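Local atomic coordinates of cellulase CEL9M (Clostridium cellulolyticum, PDB entry 1IA6), a protein that probably cuts internal beta-1,4-glucosidic linkages of cellulose, as a family 9 glycoside hydrolase whose catalytic module is built on an alpha barrel. Residues S108-N111 with S112-Y116; Y100-D103 with Y104-K107; Y276-A279 with I280-N283. All blocks are in the same frame, centred on the assembly; numbering follows the deposited sequence.

Interaction 1 (S108-N111 with S112-Y116)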
ATOM      1  N   SER A 108     -16.103  -6.227  -7.620  1.00  9.19           N
ATOM      2  CA  SER A 108     -16.754  -5.099  -6.961  1.00 10.49           C
ATOM      3  C   SER A 108     -17.302  -4.060  -7.941  1.00 11.05           C
ATOM      4  O   SER A 108     -17.880  -3.062  -7.522  1.00 11.91           O
ATOM      5  CB  SER A 108     -15.772  -4.416  -6.000  1.00 10.52           C
ATOM      6  OG  SER A 108     -15.292  -5.323  -5.019  1.00  9.72           O
ATOM      7  N   HIS A 109     -17.115  -4.297  -9.237  1.00 10.44           N
ATOM      8  CA  HIS A 109     -17.580  -3.388 -10.290  1.00 12.13           C
ATOM      9  C   HIS A 109     -18.565  -4.169 -11.172  1.00 14.36           C
ATOM     10  O   HIS A 109     -18.239  -4.544 -12.301  1.00 12.84           O
ATOM     11  CB  HIS A 109     -16.368  -2.918 -11.110  1.00 10.47           C
ATOM     12  CG  HIS A 109     -16.678  -1.864 -12.131  1.00  9.93           C
ATOM     13  ND1 HIS A 109     -17.364  -0.709 -11.830  1.00 11.89           N
ATOM     14  CD2 HIS A 109     -16.344  -1.771 -13.443  1.00 11.35           C
ATOM     15  CE1 HIS A 109     -17.441   0.053 -12.907  1.00 11.35           C
ATOM     16  NE2 HIS A 109     -16.829  -0.569 -13.899  1.00 13.78           N
ATOM     17  N   PRO A 110     -19.782  -4.428 -10.656  1.00 15.72           N
ATOM     18  CA  PRO A 110     -20.842  -5.171 -11.352  1.00 17.69           C
ATOM     19  C   PRO A 110     -21.321  -4.584 -12.681  1.00 18.00           C
ATOM     20  O   PRO A 110     -21.693  -5.326 -13.590  1.00 19.67           O
ATOM     21  CB  PRO A 110     -21.954  -5.244 -10.306  1.00 18.37           C
ATOM     22  CG  PRO A 110     -21.763  -3.985  -9.533  1.00 19.21           C
ATOM     23  CD  PRO A 110     -20.266  -3.949  -9.348  1.00 17.00           C
ATOM     24  N   ASN A 111     -21.331  -3.260 -12.780  1.00 17.39           N
ATOM     25  CA  ASN A 111     -21.729  -2.585 -14.011  1.00 17.42           C
ATOM     26  C   ASN A 111     -20.813  -1.381 -14.206  1.00 17.95           C
ATOM     27  O   ASN A 111     -20.002  -1.073 -13.334  1.00 16.39           O
ATOM     28  CB  ASN A 111     -23.204  -2.163 -13.965  1.00 18.04           C
ATOM     29  CG  ASN A 111     -23.530  -1.281 -12.781  1.00 17.14           C
ATOM     30  OD1 ASN A 111     -22.994  -0.183 -12.640  1.00 20.61           O
ATOM     31  ND2 ASN A 111     -24.423  -1.757 -11.921  1.00 21.02           N
ATOM     32  N   SER A 112     -20.937  -0.702 -15.341  1.00 17.00           N
ATOM     33  CA  SER A 112     -20.064   0.429 -15.648  1.00 17.41           C
ATOM     34  C   SER A 112     -20.101   1.635 -14.712  1.00 16.68           C
ATOM     35  O   SER A 112     -19.144   2.404 -14.676  1.00 16.72           O
ATOM     36  CB  SER A 112     -20.319   0.909 -17.080  1.00 19.22           C
ATOM     37  OG  SER A 112     -21.600   1.500 -17.197  1.00 21.37           O
ATOM     38  N   THR A 113     -21.179   1.811 -13.955  1.00 15.16           N
ATOM     39  CA  THR A 113     -21.264   2.967 -13.069  1.00 16.62           C
ATOM     40  C   THR A 113     -21.375   2.661 -11.576  1.00 15.68           C
ATOM     41  O   THR A 113     -21.796   3.518 -10.797  1.00 15.96           O
ATOM     42  CB  THR A 113     -22.448   3.878 -13.463  1.00 17.57           C
ATOM     43  OG1 THR A 113     -23.666   3.128 -13.403  1.00 19.75           O
ATOM     44  CG2 THR A 113     -22.255   4.422 -14.874  1.00 18.96           C
ATOM     45  N   THR A 114     -20.987   1.458 -11.167  1.00 14.33           N
ATOM     46  CA  THR A 114     -21.072   1.101  -9.754  1.00 13.98           C
ATOM     47  C   THR A 114     -19.792   0.458  -9.248  1.00 12.35           C
ATOM     48  O   THR A 114     -19.172  -0.342  -9.946  1.00 13.19           O
ATOM     49  CB  THR A 114     -22.225   0.116  -9.500  1.00 15.71           C
ATOM     50  OG1 THR A 114     -23.436   0.646 -10.052  1.00 16.43           O
ATOM     51  CG2 THR A 114     -22.407  -0.112  -8.001  1.00 17.00           C
ATOM     52  N   PHE A 115     -19.392   0.823  -8.033  1.00 11.04           N
ATOM     53  CA  PHE A 115     -18.197   0.247  -7.433  1.00  9.85           C
ATOM     54  C   PHE A 115     -18.332   0.188  -5.921  1.00  8.98           C
ATOM     55  O   PHE A 115     -18.392   1.226  -5.258  1.00  9.91           O
ATOM     56  CB  PHE A 115     -16.952   1.064  -7.777  1.00  9.57           C
ATOM     57  CG  PHE A 115     -15.678   0.443  -7.281  1.00  8.86           C
ATOM     58  CD1 PHE A 115     -15.216  -0.749  -7.828  1.00  9.30           C
ATOM     59  CD2 PHE A 115     -14.955   1.031  -6.248  1.00  9.28           C
ATOM     60  CE1 PHE A 115     -14.051  -1.353  -7.350  1.00  9.18           C
ATOM     61  CE2 PHE A 115     -13.787   0.436  -5.762  1.00 10.83           C
ATOM     62  CZ  PHE A 115     -13.335  -0.757  -6.314  1.00  9.75           C
ATOM     63  N   TYR A 116     -18.388  -1.031  -5.387  1.00  9.27           N
ATOM     64  CA  TYR A 116     -18.485  -1.247  -3.946  1.00  9.93           C
ATOM     65  C   TYR A 116     -17.071  -1.127  -3.409  1.00 10.63           C
ATOM     66  O   TYR A 116     -16.148  -1.720  -3.976  1.00 10.78           O
ATOM     67  CB  TYR A 116     -19.040  -2.641  -3.667  1.00 12.93           C
ATOM     68  CG  TYR A 116     -20.511  -2.755  -3.979  1.00 14.00           C
ATOM     69  CD1 TYR A 116     -21.468  -2.309  -3.069  1.00 15.29           C
ATOM     70  CD2 TYR A 116     -20.948  -3.268  -5.201  1.00 15.02           C
ATOM     71  CE1 TYR A 116     -22.827  -2.367  -3.364  1.00 16.68           C
ATOM     72  CE2 TYR A 116     -22.308  -3.329  -5.507  1.00 18.07           C
ATOM     73  CZ  TYR A 116     -23.239  -2.877  -4.582  1.00 19.21           C
ATOM     74  OH  TYR A 116     -24.584  -2.929  -4.870  1.00 24.07           O
TER
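The imidazole of His109 meets the carbonyl oxygens of Thr114 and Ser112 at its edge, while the backbone of Asn111 lies to one face, displaced toward the rim, though its carbonyl is less surely placed. Its CG is anti to the backbone N (chi1 -174°), which brings ND1 to Thr114 O. ND1 donates to that oxygen at 2.6 Å, with the acceptor out of the ring plane. Phe115 CD1 lies 4.1 Å from His109 CB, which sits at the ring edge. Pro110 CG reaches the edge of the Tyr116 ring, 4.1 Å from Tyr116 CE2; the two side chains cross at about a right angle.

Asn111 to Thr114 form a type I beta turn whose first residue folds its amide over the bend. Asn111 OD1 accepts two in-plane bonds on its lone pairs, one from Thr113 N at 3.0 Å and one from Thr114 OG1 at 2.8 Å. The bond to Thr113 N is that of an Asx turn, for which the short side chain of asparagine is well suited. Beyond the turn, toward the helix, Tyr116 N donates to Ser108 O at 3.0 Å, with an N-H...O angle of 162°, and Phe115 CA adds a CA-H...O contact.

The far nitrogen of His109, NE2, bonds Glu186 on helix 174-193, and Ser108 OG bonds Tyr104 O in the last turn of helix 91-107. Phe115 enters strand 115-119, pairs by backbone with Ala145, and packs its ring on helices 152-169 and 174-193. The turn thus leads the chain from helix 91-107 into the central strand of the small antiparallel sheet.

Interaction 2 (Y100-D103 with Y104-K107)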
ATOM      1  N   TYR A 100      -4.785 -11.127  -6.644  1.00  9.50           N
ATOM      2  CA  TYR A 100      -5.773 -11.315  -5.591  1.00  8.89           C
ATOM      3  C   TYR A 100      -6.477  -9.976  -5.358  1.00  9.32           C
ATOM      4  O   TYR A 100      -7.665  -9.938  -5.024  1.00  8.73           O
ATOM      5  CB  TYR A 100      -5.118 -11.798  -4.298  1.00  9.63           C
ATOM      6  CG  TYR A 100      -6.062 -12.598  -3.423  1.00  9.68           C
ATOM      7  CD1 TYR A 100      -6.362 -13.926  -3.726  1.00 12.50           C
ATOM      8  CD2 TYR A 100      -6.676 -12.022  -2.314  1.00  8.92           C
ATOM      9  CE1 TYR A 100      -7.253 -14.665  -2.944  1.00 12.15           C
ATOM     10  CE2 TYR A 100      -7.571 -12.750  -1.522  1.00  9.86           C
ATOM     11  CZ  TYR A 100      -7.855 -14.069  -1.845  1.00 12.30           C
ATOM     12  OH  TYR A 100      -8.749 -14.791  -1.079  1.00 13.30           O
ATOM     13  N   PHE A 101      -5.741  -8.878  -5.534  1.00  8.13           N
ATOM     14  CA  PHE A 101      -6.315  -7.537  -5.383  1.00  8.11           C
ATOM     15  C   PHE A 101      -7.242  -7.245  -6.563  1.00  7.87           C
ATOM     16  O   PHE A 101      -8.403  -6.884  -6.386  1.00  8.01           O
ATOM     17  CB  PHE A 101      -5.233  -6.445  -5.403  1.00  7.71           C
ATOM     18  CG  PHE A 101      -4.639  -6.117  -4.061  1.00  8.72           C
ATOM     19  CD1 PHE A 101      -5.375  -5.421  -3.106  1.00  9.52           C
ATOM     20  CD2 PHE A 101      -3.318  -6.447  -3.779  1.00  8.92           C
ATOM     21  CE1 PHE A 101      -4.799  -5.053  -1.890  1.00  9.48           C
ATOM     22  CE2 PHE A 101      -2.732  -6.085  -2.569  1.00 10.85           C
ATOM     23  CZ  PHE A 101      -3.474  -5.386  -1.623  1.00 10.88           C
ATOM     24  N   THR A 102      -6.718  -7.387  -7.776  1.00  7.10           N
ATOM     25  CA  THR A 102      -7.512  -7.059  -8.952  1.00  8.49           C
ATOM     26  C   THR A 102      -8.754  -7.915  -9.161  1.00  8.41           C
ATOM     27  O   THR A 102      -9.768  -7.408  -9.634  1.00  8.72           O
ATOM     28  CB  THR A 102      -6.638  -7.037 -10.234  1.00  8.32           C
ATOM     29  OG1 THR A 102      -6.044  -8.318 -10.452  1.00  9.21           O
ATOM     30  CG2 THR A 102      -5.536  -5.995 -10.090  1.00  9.72           C
ATOM     31  N   ASP A 103      -8.700  -9.196  -8.799  1.00  7.79           N
ATOM     32  CA  ASP A 103      -9.880 -10.050  -8.947  1.00  9.60           C
ATOM     33  C   ASP A 103     -11.011  -9.459  -8.108  1.00  9.69           C
ATOM     34  O   ASP A 103     -12.179  -9.476  -8.503  1.00 10.58           O
ATOM     35  CB  ASP A 103      -9.601 -11.474  -8.453  1.00 10.36           C
ATOM     36  CG  ASP A 103      -8.860 -12.320  -9.471  1.00 13.00           C
ATOM     37  OD1 ASP A 103      -8.739 -11.894 -10.638  1.00 11.17           O
ATOM     38  OD2 ASP A 103      -8.411 -13.423  -9.098  1.00 13.64           O
ATOM     39  N   TYR A 104     -10.646  -8.947  -6.936  1.00  8.38           N
ATOM     40  CA  TYR A 104     -11.604  -8.345  -6.018  1.00  8.77           C
ATOM     41  C   TYR A 104     -12.163  -7.040  -6.587  1.00  7.43           C
ATOM     42  O   TYR A 104     -13.367  -6.798  -6.527  1.00  8.39           O
ATOM     43  CB  TYR A 104     -10.918  -8.117  -4.662  1.00  9.26           C
ATOM     44  CG  TYR A 104     -11.700  -7.311  -3.648  1.00 10.32           C
ATOM     45  CD1 TYR A 104     -12.951  -7.735  -3.192  1.00 10.02           C
ATOM     46  CD2 TYR A 104     -11.169  -6.135  -3.116  1.00  9.70           C
ATOM     47  CE1 TYR A 104     -13.651  -7.004  -2.228  1.00 11.24           C
ATOM     48  CE2 TYR A 104     -11.860  -5.399  -2.154  1.00 10.80           C
ATOM     49  CZ  TYR A 104     -13.098  -5.839  -1.716  1.00 12.35           C
ATOM     50  OH  TYR A 104     -13.779  -5.109  -0.764  1.00 12.41           O
ATOM     51  N   PHE A 105     -11.299  -6.202  -7.151  1.00  6.68           N
ATOM     52  CA  PHE A 105     -11.762  -4.943  -7.725  1.00  6.97           C
ATOM     53  C   PHE A 105     -12.751  -5.181  -8.868  1.00  8.20           C
ATOM     54  O   PHE A 105     -13.754  -4.472  -8.989  1.00  7.36           O
ATOM     55  CB  PHE A 105     -10.585  -4.112  -8.248  1.00  7.02           C
ATOM     56  CG  PHE A 105      -9.585  -3.738  -7.192  1.00  8.89           C
ATOM     57  CD1 PHE A 105      -9.986  -3.511  -5.875  1.00  9.40           C
ATOM     58  CD2 PHE A 105      -8.243  -3.602  -7.514  1.00  7.85           C
ATOM     59  CE1 PHE A 105      -9.055  -3.153  -4.894  1.00 10.03           C
ATOM     60  CE2 PHE A 105      -7.305  -3.246  -6.543  1.00 10.81           C
ATOM     61  CZ  PHE A 105      -7.713  -3.022  -5.233  1.00 10.01           C
ATOM     62  N   LEU A 106     -12.465  -6.175  -9.704  1.00 10.04           N
ATOM     63  CA  LEU A 106     -13.339  -6.486 -10.830  1.00 10.84           C
ATOM     64  C   LEU A 106     -14.707  -6.975 -10.360  1.00 11.80           C
ATOM     65  O   LEU A 106     -15.731  -6.577 -10.911  1.00 11.45           O
ATOM     66  CB  LEU A 106     -12.683  -7.528 -11.743  1.00 11.62           C
ATOM     67  CG  LEU A 106     -11.468  -7.042 -12.545  1.00 12.87           C
ATOM     68  CD1 LEU A 106     -10.861  -8.203 -13.326  1.00 15.34           C
ATOM     69  CD2 LEU A 106     -11.891  -5.925 -13.487  1.00 13.75           C
ATOM     70  N   LYS A 107     -14.724  -7.829  -9.342  1.00 11.07           N
ATOM     71  CA  LYS A 107     -15.981  -8.345  -8.804  1.00 13.24           C
ATOM     72  C   LYS A 107     -16.798  -7.225  -8.154  1.00 11.67           C
ATOM     73  O   LYS A 107     -18.031  -7.260  -8.150  1.00 10.13           O
ATOM     74  CB  LYS A 107     -15.698  -9.448  -7.777  1.00 14.76           C
ATOM     75  CG  LYS A 107     -15.084 -10.696  -8.400  1.00 18.96           C
ATOM     76  CD  LYS A 107     -14.529 -11.653  -7.356  1.00 23.01           C
ATOM     77  CE  LYS A 107     -15.615 -12.221  -6.461  1.00 24.01           C
ATOM     78  NZ  LYS A 107     -15.044 -13.210  -5.503  1.00 25.05           N
TER
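This is an intrahelical contact, one turn meeting the next in the C-terminal part of helix 91-107, with Phe101 and Phe105 forming its apolar stripe. The two phenylalanines stand four residues apart, lie side by side and point the same way, Phe101 CD1 being 4.0 Å from Phe105 CZ. With its CG beside the backbone N (chi1 -61°), Phe105 leans its ring back over the preceding turn. One face of that ring therefore covers Phe101 O, which lies 3.4 Å above the plane toward the rim.

The same oxygen accepts the helical bond from Phe105 N at 3.1 Å, and Leu106 N and Lys107 N continue the pattern to Thr102 O and Asp103 O. Lys107 lays its aliphatic part along the helix, CG 3.2 Å from Asp103 O, before NZ leaves for Asp49 and Thr51. Phe101 and Phe105 both pack on helix 64-80, and Phe105 also on helix 152-169; Asp103 turns to a salt bridge with Lys99.

The helix is accordingly amphipathic: large flat apolar groups fill the interface between helices, whereas the charged ends find partners on its less buried side. Phe101 O is thus both held by the Phe105 N-H and covered by that residue's ring face.

Interaction 3 (Y276-A279 with I280-N283). Unlike the reference sequence in segment 280-283: Phe282 (reference Ile).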
ATOM      1  N   TYR A 276       6.530  20.802 -12.232  1.00 14.27           N
ATOM      2  CA  TYR A 276       6.529  19.478 -11.608  1.00 13.06           C
ATOM      3  C   TYR A 276       7.917  19.124 -11.093  1.00 13.77           C
ATOM      4  O   TYR A 276       8.056  18.491 -10.047  1.00 13.86           O
ATOM      5  CB  TYR A 276       6.036  18.419 -12.600  1.00 12.56           C
ATOM      6  CG  TYR A 276       4.676  18.749 -13.163  1.00 13.12           C
ATOM      7  CD1 TYR A 276       3.602  19.016 -12.315  1.00 12.89           C
ATOM      8  CD2 TYR A 276       4.473  18.856 -14.540  1.00 12.83           C
ATOM      9  CE1 TYR A 276       2.363  19.389 -12.819  1.00 13.08           C
ATOM     10  CE2 TYR A 276       3.234  19.230 -15.056  1.00 12.41           C
ATOM     11  CZ  TYR A 276       2.187  19.497 -14.188  1.00 13.64           C
ATOM     12  OH  TYR A 276       0.972  19.900 -14.681  1.00 13.56           O
ATOM     13  N   LYS A 277       8.949  19.537 -11.822  1.00 13.83           N
ATOM     14  CA  LYS A 277      10.313  19.266 -11.388  1.00 14.99           C
ATOM     15  C   LYS A 277      10.581  20.022 -10.089  1.00 15.57           C
ATOM     16  O   LYS A 277      11.241  19.503  -9.191  1.00 16.02           O
ATOM     17  CB  LYS A 277      11.323  19.695 -12.457  1.00 16.74           C
ATOM     18  CG  LYS A 277      11.253  18.881 -13.736  1.00 21.18           C
ATOM     19  CD  LYS A 277      12.277  19.367 -14.747  1.00 23.69           C
ATOM     20  CE  LYS A 277      12.237  18.534 -16.014  1.00 25.39           C
ATOM     21  NZ  LYS A 277      13.191  19.050 -17.038  1.00 27.76           N
ATOM     22  N   ASP A 278      10.062  21.243  -9.989  1.00 16.09           N
ATOM     23  CA  ASP A 278      10.255  22.040  -8.781  1.00 17.25           C
ATOM     24  C   ASP A 278       9.515  21.433  -7.590  1.00 16.03           C
ATOM     25  O   ASP A 278       9.999  21.482  -6.460  1.00 17.35           O
ATOM     26  CB  ASP A 278       9.774  23.481  -8.988  1.00 19.10           C
ATOM     27  CG  ASP A 278      10.668  24.270  -9.932  1.00 20.16           C
ATOM     28  OD1 ASP A 278      11.847  23.894 -10.104  1.00 21.07           O
ATOM     29  OD2 ASP A 278      10.193  25.280 -10.488  1.00 24.54           O
ATOM     30  N   ALA A 279       8.336  20.872  -7.838  1.00 14.09           N
ATOM     31  CA  ALA A 279       7.555  20.260  -6.764  1.00 13.38           C
ATOM     32  C   ALA A 279       8.328  19.096  -6.149  1.00 13.62           C
ATOM     33  O   ALA A 279       8.398  18.956  -4.927  1.00 10.75           O
ATOM     34  CB  ALA A 279       6.214  19.776  -7.299  1.00 13.67           C
ATOM     35  N   ILE A 280       8.905  18.258  -7.004  1.00 13.78           N
ATOM     36  CA  ILE A 280       9.684  17.115  -6.545  1.00 15.91           C
ATOM     37  C   ILE A 280      10.933  17.567  -5.794  1.00 15.94           C
ATOM     38  O   ILE A 280      11.246  17.047  -4.720  1.00 14.77           O
ATOM     39  CB  ILE A 280      10.107  16.224  -7.734  1.00 16.84           C
ATOM     40  CG1 ILE A 280       8.869  15.590  -8.366  1.00 20.05           C
ATOM     41  CG2 ILE A 280      11.081  15.158  -7.272  1.00 19.88           C
ATOM     42  CD1 ILE A 280       8.016  14.816  -7.390  1.00 20.82           C
ATOM     43  N   GLU A 281      11.646  18.534  -6.359  1.00 15.69           N
ATOM     44  CA  GLU A 281      12.857  19.050  -5.727  1.00 18.17           C
ATOM     45  C   GLU A 281      12.561  19.603  -4.337  1.00 16.81           C
ATOM     46  O   GLU A 281      13.323  19.375  -3.395  1.00 17.12           O
ATOM     47  CB  GLU A 281      13.477  20.152  -6.588  1.00 21.51           C
ATOM     48  CG  GLU A 281      13.994  19.679  -7.931  1.00 28.90           C
ATOM     49  CD  GLU A 281      14.515  20.823  -8.782  1.00 33.57           C
ATOM     50  OE1 GLU A 281      15.411  21.556  -8.309  1.00 36.71           O
ATOM     51  OE2 GLU A 281      14.027  20.993  -9.922  1.00 37.28           O
ATOM     52  N   PHE A 282      11.460  20.338  -4.212  1.00 14.89           N
ATOM     53  CA  PHE A 282      11.076  20.912  -2.925  1.00 15.60           C
ATOM     54  C   PHE A 282      10.889  19.816  -1.886  1.00 15.43           C
ATOM     55  O   PHE A 282      11.476  19.861  -0.803  1.00 14.44           O
ATOM     56  CB  PHE A 282       9.769  21.698  -3.038  1.00 15.67           C
ATOM     57  CG  PHE A 282       9.278  22.240  -1.718  1.00 17.57           C
ATOM     58  CD1 PHE A 282       9.734  23.465  -1.240  1.00 18.69           C
ATOM     59  CD2 PHE A 282       8.403  21.500  -0.930  1.00 16.96           C
ATOM     60  CE1 PHE A 282       9.326  23.944   0.004  1.00 19.34           C
ATOM     61  CE2 PHE A 282       7.989  21.969   0.316  1.00 18.37           C
ATOM     62  CZ  PHE A 282       8.452  23.193   0.785  1.00 18.67           C
ATOM     63  N   ASN A 283      10.054  18.835  -2.217  1.00 12.97           N
ATOM     64  CA  ASN A 283       9.781  17.740  -1.299  1.00 11.40           C
ATOM     65  C   ASN A 283      11.043  16.993  -0.891  1.00 11.06           C
ATOM     66  O   ASN A 283      11.244  16.712   0.289  1.00 10.97           O
ATOM     67  CB  ASN A 283       8.767  16.772  -1.910  1.00 10.68           C
ATOM     68  CG  ASN A 283       8.548  15.543  -1.053  1.00 11.48           C
ATOM     69  OD1 ASN A 283       9.168  14.506  -1.272  1.00 13.40           O
ATOM     70  ND2 ASN A 283       7.680  15.662  -0.055  1.00 12.37           N
TER
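Asp278 and Glu281 stand three residues apart on helix 274-289; their side chains cross obliquely, with the carboxylate planes 64° apart. Asp278 OD1 comes within 3.6 Å of Glu281 OE2. Two like charges so near would repel, tending to raise the proton affinity of one or the other; on this exposed face solvent can moderate the effect. Asp278 OD1 also bonds Gln274 NE2 in the preceding turn.

Glu281 carries its CG beside the backbone N (chi1 -66°), and its chain runs back past Lys277, with CG 3.0 Å from Lys277 O. Glu281 OE2 lies 3.2 Å from Lys277 O, two acceptors that cannot bond each other, while the Lys277 chain leads away, leaving NZ 7.4 Å from Glu281 OE2, too far for a salt bridge.

On the inner side Ile280 sets CG1 against the previous turn, 3.5 Å from Tyr276 O, and packs its branched side chain on Val261. Tyr276 turns its ring away from the following turn, onto Leu267, Ala268 and Thr271 of helix 260-271, and its hydroxyl bonds Glu234.

Four successive i to i+4 backbone bonds, from Ile280 N to Tyr276 O through Asn283 N to Ala279 O, underlie these placements. The division into a charged outer face and a mostly apolar inner one, where Asn283 ND2 bonds Asp250 O and Trp252 O, is that of an amphipathic helix at the periphery of the alpha-barrel catalytic module.

Interactions 1 and 2 adjoin: helix 91-107 carries interaction 2 and leads through Ser108 to Pro110 into the turn of interaction 1, where Phe115 CE1 packs 3.5 Å from Phe105 O. Helices 152-169 and 174-193 receive side chains from both. Interaction 3 lies apart on helix 274-289, its centre about 34 Å from that of interaction 2, on the opposite side of the chain's centre. Interaction 2 is the most interior, with aromatic packing between helices. Interaction 1 is a surface turn that relies on a mixture of side-chain and backbone hydrogen bonds, though Ser108 and Phe115 are buried. Interaction 3 is divided, having buried Tyr276 and Ile280 on one face and exposed acidic groups on the other.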